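Local structure of elongation factor G (Thermus thermophilus, 2DY1) at residues 22-27 with 40-45; 30-35 with 259-264; 47-52 with 59-64; 134-139 with 250-255. The protein probably acts as a GTPase in the elongation stage of protein synthesis, and binds GTP together with a magnesium ion. All blocks are in the same frame, centred on the assembly; numbering follows the deposited sequence.

Contact 1: residues 22-27 with 40-45; sequences KTTLTE and GRVEEG. With MG (magnesium ion), chain B; GTP (guanosine-5'-triphosphate), chain C.
Glu27 lies alongside Gly40, and its carboxylate turns the OE2 lone pair that points away from OE1 onto the backbone: Gly40 N donates to Glu27 OE2 at 2.7 Å, with 146° at the hydrogen. The chain bends at chi2 (-53°), which carries the carboxylate back against the loop. Lys36 adds a salt bridge to OE2, and OE1 takes the backbone N of Thr48, so both oxygens are engaged. Nearer the nucleotide, Thr23 and Val42 meet at about a right angle, methyl to methyl, with CG2 of Thr23 3.9 Å from CG2 of Val42. The same Val42 CG2 approaches O2A of GTP. Thr23 turns its hydroxyl the other way, to the magnesium ion at 2.1 Å from OG1, where Asp80 is a hydrogen-bond partner. Next along the helix, Thr24 OG1 donates to GTP O1A at 2.7 Å and accepts from a water 2.8 Å away; Val42 N donates to that water, which therefore joins helix and loop. Replacing Glu27 by an alanine is likely to leave Gly40 N and Thr48 N without their acceptors and Lys36 without its counter-charge, freeing the loop to shift. The helix start belongs to the P-loop: with the amides of Lys22, Thr23 and Thr24 and the Lys22 ammonium all donating to phosphate oxygens, the charge of the triphosphate is probably well offset while Val42 shields its alpha-phosphate side.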
# COMPACT_ATOMS: atom_id res chain seq x y z
N LYS A 22 -7.24 6.60 -16.60
CA LYS A 22 -8.11 7.07 -15.52
C LYS A 22 -8.21 8.59 -15.39
O LYS A 22 -9.30 9.17 -15.39
CB LYS A 22 -7.63 6.48 -14.19
CG LYS A 22 -7.68 4.92 -14.14
CD LYS A 22 -7.15 4.37 -12.80
CE LYS A 22 -5.70 4.74 -12.50
NZ LYS A 22 -4.71 4.01 -13.35
N THR A 23 -7.07 9.25 -15.27
CA THR A 23 -7.11 10.69 -15.10
C THR A 23 -7.62 11.38 -16.34
O THR A 23 -8.30 12.39 -16.25
CB THR A 23 -5.72 11.18 -14.70
OG1 THR A 23 -5.38 10.57 -13.45
CG2 THR A 23 -5.67 12.72 -14.56
N THR A 24 -7.30 10.83 -17.51
CA THR A 24 -7.77 11.42 -18.76
C THR A 24 -9.30 11.31 -18.87
O THR A 24 -9.99 12.22 -19.35
CB THR A 24 -7.05 10.73 -19.93
OG1 THR A 24 -5.64 10.98 -19.81
CG2 THR A 24 -7.53 11.29 -21.26
N LEU A 25 -9.84 10.19 -18.39
CA LEU A 25 -11.28 10.01 -18.40
C LEU A 25 -11.91 10.98 -17.40
O LEU A 25 -12.96 11.59 -17.66
CB LEU A 25 -11.61 8.56 -18.01
CG LEU A 25 -13.05 8.10 -18.17
CD1 LEU A 25 -13.50 8.27 -19.63
CD2 LEU A 25 -13.10 6.63 -17.76
N THR A 26 -11.26 11.11 -16.25
CA THR A 26 -11.76 12.01 -15.20
C THR A 26 -11.82 13.44 -15.73
O THR A 26 -12.80 14.16 -15.53
CB THR A 26 -10.84 11.92 -13.95
OG1 THR A 26 -10.87 10.57 -13.45
CG2 THR A 26 -11.32 12.88 -12.85
N GLU A 27 -10.74 13.87 -16.40
CA GLU A 27 -10.69 15.20 -17.02
C GLU A 27 -11.83 15.38 -18.02
O GLU A 27 -12.48 16.42 -18.04
CB GLU A 27 -9.38 15.40 -17.79
CG GLU A 27 -8.21 15.98 -17.03
CD GLU A 27 -8.55 17.29 -16.32
OE1 GLU A 27 -8.71 17.20 -15.11
OE2 GLU A 27 -8.67 18.37 -16.95
N GLY A 40 -8.02 19.40 -19.35
CA GLY A 40 -6.58 19.50 -19.19
C GLY A 40 -5.97 18.21 -19.72
O GLY A 40 -6.69 17.30 -20.12
N ARG A 41 -4.65 18.11 -19.68
CA ARG A 41 -3.92 16.96 -20.19
C ARG A 41 -2.81 16.55 -19.25
O ARG A 41 -2.07 17.39 -18.74
CB ARG A 41 -3.33 17.32 -21.57
CG ARG A 41 -4.43 17.72 -22.54
CD ARG A 41 -3.97 18.15 -23.93
NE ARG A 41 -4.90 17.65 -24.94
CZ ARG A 41 -6.18 18.03 -25.05
NH1 ARG A 41 -6.94 17.50 -26.00
NH2 ARG A 41 -6.70 18.99 -24.28
N VAL A 42 -2.67 15.25 -19.03
CA VAL A 42 -1.63 14.74 -18.14
C VAL A 42 -0.25 15.16 -18.66
O VAL A 42 0.61 15.59 -17.89
CB VAL A 42 -1.69 13.21 -18.05
CG1 VAL A 42 -0.43 12.66 -17.39
CG2 VAL A 42 -2.92 12.79 -17.26
N GLU A 43 -0.04 15.05 -19.97
CA GLU A 43 1.24 15.41 -20.57
C GLU A 43 1.59 16.90 -20.46
O GLU A 43 2.74 17.29 -20.72
CB GLU A 43 1.25 14.97 -22.05
CG GLU A 43 0.26 15.76 -22.90
CD GLU A 43 -1.09 15.09 -23.11
OE1 GLU A 43 -1.57 14.33 -22.22
OE2 GLU A 43 -1.69 15.34 -24.19
N GLU A 44 0.62 17.74 -20.08
CA GLU A 44 0.88 19.17 -19.91
C GLU A 44 0.76 19.63 -18.45
O GLU A 44 0.91 20.80 -18.16
CB GLU A 44 -0.08 20.00 -20.78
CG GLU A 44 0.09 19.70 -22.27
CD GLU A 44 -0.84 20.50 -23.17
OE1 GLU A 44 -0.99 20.10 -24.34
OE2 GLU A 44 -1.40 21.52 -22.72
N GLY A 45 0.49 18.68 -17.55
CA GLY A 45 0.35 18.99 -16.13
C GLY A 45 -0.86 19.83 -15.78
O GLY A 45 -0.89 20.47 -14.71
MG MG B . -3.93 9.05 -13.10
PG GTP C . -1.91 6.50 -13.61
O1G GTP C . -0.32 6.72 -13.72
O2G GTP C . -2.55 7.69 -12.74
O3G GTP C . -2.28 5.16 -13.09
O3B GTP C . -2.38 6.70 -15.14
PB GTP C . -3.89 6.97 -15.61
O1B GTP C . -4.63 5.68 -15.58
O2B GTP C . -4.46 8.10 -14.84
O3A GTP C . -3.69 7.32 -17.16
PA GTP C . -3.55 8.81 -17.73
O1A GTP C . -4.89 9.43 -17.78
O2A GTP C . -2.47 9.51 -17.00
O5' GTP C . -3.09 8.56 -19.25
C5' GTP C . -1.75 8.12 -19.49
C4' GTP C . -1.41 8.30 -20.97
O4' GTP C . -2.44 7.64 -21.72
C3' GTP C . -1.48 9.79 -21.35
O3' GTP C . -0.56 10.05 -22.40
C2' GTP C . -2.92 9.93 -21.86
O2' GTP C . -2.98 10.99 -22.82
C1' GTP C . -3.04 8.60 -22.60
N9 GTP C . -4.45 8.21 -22.85
C8 GTP C . -5.41 8.11 -21.94
N7 GTP C . -6.51 7.60 -22.50
C5 GTP C . -6.24 7.37 -23.79
C6 GTP C . -6.98 6.86 -24.85
O6 GTP C . -8.14 6.46 -24.69
N1 GTP C . -6.38 6.78 -26.11
C2 GTP C . -5.06 7.20 -26.28
N2 GTP C . -4.48 7.12 -27.48
N3 GTP C . -4.37 7.69 -25.23
C4 GTP C . -4.93 7.77 -24.02
O HOH W 1 -4.69 13.54 -20.28
O HOH W 2 -2.62 10.26 -14.19
O HOH W 3 -5.40 8.00 -12.04

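Contact 2: residues 30-35 with 259-264; sequences LYKTGA and IGVLPL
Leu262 rests its CD2 methyl on Lys32 and Thr33: it is 3.9 Å from CB of Lys32 and 4.1 Å from CG2 of Thr33. Beside it, Val261 brings CG1 to 4.1 Å from CG of Lys32. All three approaches are carbon to carbon, and only the first part of the lysine takes part. Its chain bends at chi2 (-62°) and again at chi3, leading the ammonium away from the leucine to the carbonyl O of Gly186, with Glu187 as a long, weak ion pair. Thr33 divides likewise: CG2 faces Leu262, while OG1 is hydrogen-bonded to Leu29 O, one turn back. In the next shell Phe71 and Leu69 of strand 65-71 lie against Leu262 and Thr33, and Ala28 and Leu29 against Val261. Gly34, with positive phi, forms a Schellman motif in which Ala35 N donates to Leu30 O at 2.8 Å, and Gly260 is the N-cap residue of helix 261-271. The contact thus joins the end of one helix to the start of another by dispersion and burial of carbon alone, the Lys32 ammonium and the Thr33 hydroxyl having their partners elsewhere.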
# COMPACT_ATOMS: atom_id res chain seq x y z
N LEU A 30 -15.07 15.88 -16.18
CA LEU A 30 -15.16 17.23 -15.58
C LEU A 30 -15.47 18.27 -16.67
O LEU A 30 -16.31 19.17 -16.49
CB LEU A 30 -13.84 17.59 -14.88
CG LEU A 30 -13.59 16.82 -13.58
CD1 LEU A 30 -12.14 16.95 -13.12
CD2 LEU A 30 -14.54 17.35 -12.49
N TYR A 31 -14.82 18.12 -17.82
CA TYR A 31 -15.07 19.05 -18.92
C TYR A 31 -16.47 18.90 -19.51
O TYR A 31 -17.21 19.90 -19.63
CB TYR A 31 -14.03 18.85 -20.04
CG TYR A 31 -14.38 19.59 -21.32
CD1 TYR A 31 -14.76 18.90 -22.46
CD2 TYR A 31 -14.39 20.99 -21.35
CE1 TYR A 31 -15.16 19.58 -23.61
CE2 TYR A 31 -14.79 21.67 -22.50
CZ TYR A 31 -15.17 20.96 -23.62
OH TYR A 31 -15.57 21.65 -24.74
N LYS A 32 -16.88 17.66 -19.80
CA LYS A 32 -18.18 17.45 -20.43
C LYS A 32 -19.37 17.82 -19.57
O LYS A 32 -20.42 18.19 -20.11
CB LYS A 32 -18.32 16.01 -20.92
CG LYS A 32 -17.47 15.67 -22.14
CD LYS A 32 -17.86 16.51 -23.34
CE LYS A 32 -18.54 15.67 -24.40
NZ LYS A 32 -19.10 16.53 -25.48
N THR A 33 -19.23 17.74 -18.25
CA THR A 33 -20.31 18.12 -17.34
C THR A 33 -20.27 19.61 -17.03
O THR A 33 -21.17 20.13 -16.35
CB THR A 33 -20.26 17.34 -15.99
OG1 THR A 33 -18.98 17.54 -15.37
CG2 THR A 33 -20.47 15.83 -16.22
N GLY A 34 -19.23 20.29 -17.49
CA GLY A 34 -19.14 21.73 -17.27
C GLY A 34 -18.48 22.17 -15.98
O GLY A 34 -18.55 23.35 -15.63
N ALA A 35 -17.83 21.23 -15.28
CA ALA A 35 -17.15 21.55 -14.01
C ALA A 35 -15.91 22.41 -14.23
O ALA A 35 -15.44 23.08 -13.30
CB ALA A 35 -16.78 20.28 -13.27
N ILE A 259 -14.89 9.96 -26.65
CA ILE A 259 -15.93 9.04 -27.10
C ILE A 259 -16.57 8.35 -25.90
O ILE A 259 -15.86 7.80 -25.05
CB ILE A 259 -15.34 7.95 -28.03
CG1 ILE A 259 -14.93 8.58 -29.37
CG2 ILE A 259 -16.36 6.82 -28.25
CD1 ILE A 259 -14.17 7.59 -30.29
N GLY A 260 -17.90 8.41 -25.81
CA GLY A 260 -18.63 7.72 -24.75
C GLY A 260 -18.50 8.22 -23.33
O GLY A 260 -18.83 7.50 -22.40
N VAL A 261 -18.07 9.47 -23.16
CA VAL A 261 -17.89 10.00 -21.81
C VAL A 261 -19.20 10.20 -21.05
O VAL A 261 -19.34 9.68 -19.94
CB VAL A 261 -17.08 11.33 -21.87
CG1 VAL A 261 -16.95 11.97 -20.49
CG2 VAL A 261 -15.71 11.02 -22.40
N LEU A 262 -20.16 10.94 -21.61
CA LEU A 262 -21.41 11.13 -20.87
C LEU A 262 -22.18 9.81 -20.80
O LEU A 262 -22.84 9.54 -19.81
CB LEU A 262 -22.23 12.29 -21.46
CG LEU A 262 -21.52 13.65 -21.22
CD1 LEU A 262 -22.32 14.80 -21.85
CD2 LEU A 262 -21.35 13.89 -19.70
N PRO A 263 -22.13 8.98 -21.86
CA PRO A 263 -22.85 7.69 -21.76
C PRO A 263 -22.29 6.85 -20.58
O PRO A 263 -23.03 6.11 -19.93
CB PRO A 263 -22.58 7.04 -23.11
CG PRO A 263 -22.61 8.22 -24.03
CD PRO A 263 -21.81 9.28 -23.26
N LEU A 264 -20.98 6.96 -20.32
CA LEU A 264 -20.37 6.23 -19.20
C LEU A 264 -20.95 6.76 -17.88
O LEU A 264 -21.24 6.00 -16.96
CB LEU A 264 -18.84 6.42 -19.19
CG LEU A 264 -18.11 5.93 -17.94
CD1 LEU A 264 -18.24 4.42 -17.85
CD2 LEU A 264 -16.63 6.31 -18.02

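Contact 3: residues 47-52 with 59-64; sequences TTTDYT and RTTVRT. With MG (magnesium ion), chain B; GTP (guanosine-5'-triphosphate), chain C.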
# COMPACT_ATOMS: atom_id res chain seq x y z
N THR A 47 -4.21 18.72 -15.40
CA THR A 47 -5.40 18.00 -14.93
C THR A 47 -5.73 18.40 -13.50
O THR A 47 -4.87 18.85 -12.75
CB THR A 47 -5.23 16.47 -14.95
OG1 THR A 47 -4.26 16.05 -13.98
CG2 THR A 47 -4.78 16.00 -16.34
N THR A 48 -7.00 18.21 -13.15
CA THR A 48 -7.47 18.48 -11.80
C THR A 48 -6.88 17.50 -10.79
O THR A 48 -6.48 17.91 -9.70
CB THR A 48 -9.02 18.40 -11.78
OG1 THR A 48 -9.54 19.48 -12.57
CG2 THR A 48 -9.59 18.48 -10.37
N THR A 49 -6.83 16.20 -11.12
CA THR A 49 -6.29 15.21 -10.20
C THR A 49 -4.82 15.35 -9.90
O THR A 49 -4.39 15.38 -8.75
CB THR A 49 -6.47 13.78 -10.72
OG1 THR A 49 -7.85 13.55 -10.95
CG2 THR A 49 -5.92 12.75 -9.72
N ASP A 50 -4.02 15.38 -10.95
CA ASP A 50 -2.60 15.45 -10.77
C ASP A 50 -2.10 16.88 -10.59
O ASP A 50 -1.76 17.57 -11.56
CB ASP A 50 -1.92 14.74 -11.96
CG ASP A 50 -2.22 13.23 -12.01
OD1 ASP A 50 -2.73 12.65 -11.01
OD2 ASP A 50 -1.91 12.58 -13.04
N TYR A 51 -2.07 17.33 -9.34
CA TYR A 51 -1.64 18.69 -9.04
C TYR A 51 -0.42 18.80 -8.13
O TYR A 51 0.22 19.85 -8.11
CB TYR A 51 -2.81 19.49 -8.45
CG TYR A 51 -3.20 19.09 -7.05
CD1 TYR A 51 -2.47 19.55 -5.94
CD2 TYR A 51 -4.27 18.22 -6.83
CE1 TYR A 51 -2.79 19.16 -4.65
CE2 TYR A 51 -4.59 17.83 -5.53
CZ TYR A 51 -3.86 18.30 -4.45
OH TYR A 51 -4.22 17.93 -3.15
N THR A 52 -0.07 17.76 -7.37
CA THR A 52 1.12 17.88 -6.53
C THR A 52 2.37 17.80 -7.42
O THR A 52 2.31 17.29 -8.54
CB THR A 52 1.24 16.76 -5.49
OG1 THR A 52 1.39 15.50 -6.16
CG2 THR A 52 0.01 16.74 -4.57
N ARG A 59 4.38 12.10 -13.87
CA ARG A 59 3.27 11.89 -14.81
C ARG A 59 2.44 10.67 -14.43
O ARG A 59 2.12 9.82 -15.27
CB ARG A 59 3.82 11.77 -16.25
CG ARG A 59 4.47 13.07 -16.78
CD ARG A 59 3.42 14.16 -16.97
NE ARG A 59 3.85 15.30 -17.80
CZ ARG A 59 3.95 16.55 -17.37
NH1 ARG A 59 3.70 16.87 -16.10
NH2 ARG A 59 4.24 17.52 -18.23
N THR A 60 2.09 10.57 -13.15
CA THR A 60 1.29 9.46 -12.66
C THR A 60 0.52 9.97 -11.45
O THR A 60 0.95 10.89 -10.76
CB THR A 60 2.18 8.25 -12.27
OG1 THR A 60 1.35 7.11 -11.98
CG2 THR A 60 3.02 8.56 -11.04
N THR A 61 -0.65 9.39 -11.19
CA THR A 61 -1.42 9.81 -10.05
C THR A 61 -0.82 9.25 -8.77
O THR A 61 -0.95 8.06 -8.45
CB THR A 61 -2.89 9.35 -10.26
OG1 THR A 61 -3.40 10.05 -11.39
CG2 THR A 61 -3.77 9.67 -9.04
N VAL A 62 -0.16 10.13 -8.02
CA VAL A 62 0.48 9.76 -6.76
C VAL A 62 -0.54 9.86 -5.63
O VAL A 62 -0.47 9.10 -4.66
CB VAL A 62 1.65 10.74 -6.48
CG1 VAL A 62 2.25 10.51 -5.08
CG2 VAL A 62 2.70 10.57 -7.57
N ARG A 63 -1.47 10.80 -5.78
CA ARG A 63 -2.50 11.05 -4.78
C ARG A 63 -3.87 11.07 -5.40
O ARG A 63 -4.09 11.72 -6.43
CB ARG A 63 -2.26 12.41 -4.12
CG ARG A 63 -0.85 12.61 -3.53
CD ARG A 63 -0.53 11.65 -2.41
NE ARG A 63 -1.38 11.93 -1.25
CZ ARG A 63 -1.44 11.15 -0.17
NH1 ARG A 63 -0.71 10.05 -0.09
NH2 ARG A 63 -2.24 11.49 0.84
N THR A 64 -4.80 10.35 -4.79
CA THR A 64 -6.17 10.33 -5.26
C THR A 64 -6.76 11.73 -5.35
O THR A 64 -6.58 12.55 -4.43
CB THR A 64 -7.03 9.51 -4.29
OG1 THR A 64 -6.49 8.19 -4.20
CG2 THR A 64 -8.50 9.47 -4.73
MG MG B . -3.93 9.05 -13.10
PG GTP C . -1.91 6.50 -13.61
O1G GTP C . -0.32 6.72 -13.72
O2G GTP C . -2.55 7.69 -12.74
O3G GTP C . -2.28 5.16 -13.09
O3B GTP C . -2.38 6.70 -15.14
PB GTP C . -3.89 6.97 -15.61
O1B GTP C . -4.63 5.68 -15.58
O2B GTP C . -4.46 8.10 -14.84
O3A GTP C . -3.69 7.32 -17.16
PA GTP C . -3.55 8.81 -17.73
O1A GTP C . -4.89 9.43 -17.78
O2A GTP C . -2.47 9.51 -17.00
O5' GTP C . -3.09 8.56 -19.25
C5' GTP C . -1.75 8.12 -19.49
C4' GTP C . -1.41 8.30 -20.97
O4' GTP C . -2.44 7.64 -21.72
C3' GTP C . -1.48 9.79 -21.35
O3' GTP C . -0.56 10.05 -22.40
C2' GTP C . -2.92 9.93 -21.86
O2' GTP C . -2.98 10.99 -22.82
C1' GTP C . -3.04 8.60 -22.60
N9 GTP C . -4.45 8.21 -22.85
C8 GTP C . -5.41 8.11 -21.94
N7 GTP C . -6.51 7.60 -22.50
C5 GTP C . -6.24 7.37 -23.79
C6 GTP C . -6.98 6.86 -24.85
O6 GTP C . -8.14 6.46 -24.69
N1 GTP C . -6.38 6.78 -26.11
C2 GTP C . -5.06 7.20 -26.28
N2 GTP C . -4.48 7.12 -27.48
N3 GTP C . -4.37 7.69 -25.23
C4 GTP C . -4.93 7.77 -24.02
O HOH W 4 -4.70 14.59 -6.18
O HOH W 5 -2.23 12.69 -8.21
O HOH W 2 -2.62 10.26 -14.19
O HOH W 6 -4.88 15.10 -3.44
O HOH W 3 -5.40 8.00 -12.04
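Thr61 OG1 is gripped by two partners: it binds the magnesium ion and donates to Asp50 OD1 at 2.7 Å, reaching the lone pair on the side of the other carboxylate oxygen. The two side chains cross at about a right angle. With chi1 at -65°, OG1 of Thr61 stands beside its own backbone N, and that N donates to GTP O2G at 3.0 Å (151° at the hydrogen), so one residue holds both the metal and the gamma-phosphate. Asp50 OD2 accepts from a magnesium-bound water at 2.7 Å; the same water also donates to GTP O2A at 2.9 Å. The carboxylate therefore serves the first shell twice without touching the metal. The CG2 methyls of Thr49 and Thr61 meet at 3.8 Å, while Thr49 OG1 is turned to Asp80. Farther along, CG2 of Thr52 rests 4.3 Å from CG of Arg63, whose guanidinium continues to Gln292 and the carbonyl of Glu408. Were Asp50 an alanine, the Thr61 hydroxyl would probably lose its acceptor and the metal-bound water its second anchor, so that residues 59-64 were held less firmly to the site. As in the ordered first switch region of GTP-bound translational GTPases, a metal-binding threonine touches the gamma-phosphate; the nearby carboxylate would probably polarise its hydroxyl and strengthen its hold on the magnesium ion.

Contact 4: residues 134-139 with 250-255; sequences TKLDKG and VALASG. With GTP (guanosine-5'-triphosphate), chain C.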
# COMPACT_ATOMS: atom_id res chain seq x y z
N THR A 134 -10.54 1.57 -22.29
CA THR A 134 -9.94 2.77 -22.86
C THR A 134 -8.94 2.44 -23.96
O THR A 134 -8.63 1.28 -24.19
CB THR A 134 -9.14 3.51 -21.79
OG1 THR A 134 -8.13 2.62 -21.29
CG2 THR A 134 -10.08 3.95 -20.64
N LYS A 135 -8.44 3.49 -24.61
CA LYS A 135 -7.40 3.35 -25.63
C LYS A 135 -7.67 2.45 -26.84
O LYS A 135 -6.73 1.99 -27.50
CB LYS A 135 -6.09 2.91 -24.96
CG LYS A 135 -5.60 3.88 -23.88
CD LYS A 135 -4.19 3.49 -23.39
CE LYS A 135 -3.58 4.57 -22.49
NZ LYS A 135 -2.13 4.31 -22.16
N LEU A 136 -8.94 2.18 -27.14
CA LEU A 136 -9.20 1.33 -28.30
C LEU A 136 -8.72 2.04 -29.58
O LEU A 136 -8.46 1.37 -30.59
CB LEU A 136 -10.69 0.99 -28.40
CG LEU A 136 -11.08 -0.02 -29.49
CD1 LEU A 136 -10.42 -1.36 -29.20
CD2 LEU A 136 -12.60 -0.17 -29.57
N ASP A 137 -8.55 3.35 -29.54
CA ASP A 137 -8.11 4.10 -30.72
C ASP A 137 -6.69 3.73 -31.10
O ASP A 137 -6.25 4.02 -32.23
CB ASP A 137 -8.20 5.61 -30.49
CG ASP A 137 -7.39 6.08 -29.29
OD1 ASP A 137 -7.64 5.56 -28.18
OD2 ASP A 137 -6.53 6.97 -29.46
N LYS A 138 -5.97 3.09 -30.19
CA LYS A 138 -4.61 2.68 -30.49
C LYS A 138 -4.56 1.40 -31.34
O LYS A 138 -3.48 0.98 -31.75
CB LYS A 138 -3.80 2.58 -29.19
CG LYS A 138 -3.78 3.92 -28.46
CD LYS A 138 -2.89 3.94 -27.22
CE LYS A 138 -1.42 4.12 -27.58
NZ LYS A 138 -0.58 4.20 -26.35
N GLY A 139 -5.71 0.77 -31.60
CA GLY A 139 -5.75 -0.40 -32.48
C GLY A 139 -6.07 -1.84 -32.08
O GLY A 139 -6.01 -2.75 -32.92
N VAL A 250 -19.48 -3.89 -18.86
CA VAL A 250 -18.27 -3.46 -19.56
C VAL A 250 -18.67 -2.35 -20.53
O VAL A 250 -19.48 -2.55 -21.45
CB VAL A 250 -17.64 -4.62 -20.37
CG1 VAL A 250 -16.36 -4.14 -21.08
CG2 VAL A 250 -17.32 -5.79 -19.46
N ALA A 251 -18.11 -1.17 -20.30
CA ALA A 251 -18.38 -0.01 -21.12
C ALA A 251 -17.13 0.36 -21.91
O ALA A 251 -16.02 -0.08 -21.59
CB ALA A 251 -18.78 1.17 -20.22
N LEU A 252 -17.34 1.14 -22.95
CA LEU A 252 -16.25 1.60 -23.80
C LEU A 252 -16.24 3.12 -23.78
O LEU A 252 -17.25 3.76 -24.09
CB LEU A 252 -16.51 1.08 -25.23
CG LEU A 252 -15.58 1.28 -26.41
CD1 LEU A 252 -14.18 0.76 -26.13
CD2 LEU A 252 -16.21 0.50 -27.59
N ALA A 253 -15.10 3.72 -23.41
CA ALA A 253 -15.02 5.18 -23.40
C ALA A 253 -13.56 5.60 -23.43
O ALA A 253 -12.69 4.87 -22.96
CB ALA A 253 -15.70 5.76 -22.14
N SER A 254 -13.30 6.78 -23.99
CA SER A 254 -11.94 7.31 -24.06
C SER A 254 -12.00 8.81 -23.79
O SER A 254 -12.74 9.53 -24.44
CB SER A 254 -11.33 7.09 -25.43
OG SER A 254 -10.17 7.90 -25.58
N GLY A 255 -11.22 9.27 -22.81
CA GLY A 255 -11.23 10.70 -22.56
C GLY A 255 -10.36 11.43 -23.57
O GLY A 255 -10.54 12.62 -23.81
PG GTP C . -1.91 6.50 -13.61
O1G GTP C . -0.32 6.72 -13.72
O2G GTP C . -2.55 7.69 -12.74
O3G GTP C . -2.28 5.16 -13.09
O3B GTP C . -2.38 6.70 -15.14
PB GTP C . -3.89 6.97 -15.61
O1B GTP C . -4.63 5.68 -15.58
O2B GTP C . -4.46 8.10 -14.84
O3A GTP C . -3.69 7.32 -17.16
PA GTP C . -3.55 8.81 -17.73
O1A GTP C . -4.89 9.43 -17.78
O2A GTP C . -2.47 9.51 -17.00
O5' GTP C . -3.09 8.56 -19.25
C5' GTP C . -1.75 8.12 -19.49
C4' GTP C . -1.41 8.30 -20.97
O4' GTP C . -2.44 7.64 -21.72
C3' GTP C . -1.48 9.79 -21.35
O3' GTP C . -0.56 10.05 -22.40
C2' GTP C . -2.92 9.93 -21.86
O2' GTP C . -2.98 10.99 -22.82
C1' GTP C . -3.04 8.60 -22.60
N9 GTP C . -4.45 8.21 -22.85
C8 GTP C . -5.41 8.11 -21.94
N7 GTP C . -6.51 7.60 -22.50
C5 GTP C . -6.24 7.37 -23.79
C6 GTP C . -6.98 6.86 -24.85
O6 GTP C . -8.14 6.46 -24.69
N1 GTP C . -6.38 6.78 -26.11
C2 GTP C . -5.06 7.20 -26.28
N2 GTP C . -4.48 7.12 -27.48
N3 GTP C . -4.37 7.69 -25.23
C4 GTP C . -4.93 7.77 -24.02
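Leu136 and Leu252 both swing CG to the side opposite their backbone nitrogens, and their chains then cross at about a right angle, CD2 of Leu136 3.9 Å from CD1 of Leu252. Asp137, one residue on, has chi1 at 58°, which tucks CG between backbone N and carbonyl carbon and presents the carboxylate to the edge of the guanine. There it takes two bonds: GTP N1 donates to OD1 at 2.7 Å, almost straight at 170°, and GTP N2 donates to OD2 at 2.9 Å. The opposite segment supplies Ser254, whose OG donates to GTP O6 at 2.6 Å; Lys135 N reaches the same O6 at 3.0 Å, so the carbonyl oxygen is held by both segments. Lys135 runs extended over the purine, CG 3.4 Å from GTP C6, and its ammonium bonds to Gly19 O, with a weak bond to the ribose O4'. Between the backbones, the CA hydrogen of Thr134 points at the carbonyl of Ala253, with 3.5 Å from CA to O, while Thr134 OG1 is hydrogen-bonded to Ser20 O of the P-loop. The serine is itself positioned by Arg257 N, a partner of OG, and Trp169 packs on Asp137, Leu252 and Ser254. The leucine pair ties the loop after strand 129-134 to the end of neighbouring strand 248-252. Lys135, Asp137 and Ser254 read the guanine, as in the specificity site of P-loop GTPases: Thr134 to Asp137 match the T/NKxD motif, and Ser254 lies in the loop known as G5.

In the fold
All four contacts lie in the GTP-binding domain. Contacts 1 and 2 share helix 22-32, their centres 13 Å apart, and Leu25 of the first packs on Leu264 of the second. Contact 3 follows contact 1 in the chain, centres 9 Å apart, and shares the magnesium ion and two waters with it. Contact 4, at the guanine, has its centre 21 Å from that of contact 3, nearest atoms about 10 Å apart; GTP spans the gap. Contacts 3 and 4 are both nested within the loop closed by contact 2, and Ile259 O probably bonds to Ser254 N. Contacts 1, 3 and 4 thus line the nucleotide from guanine to gamma-phosphate, while contact 2 packs the far end of the helix.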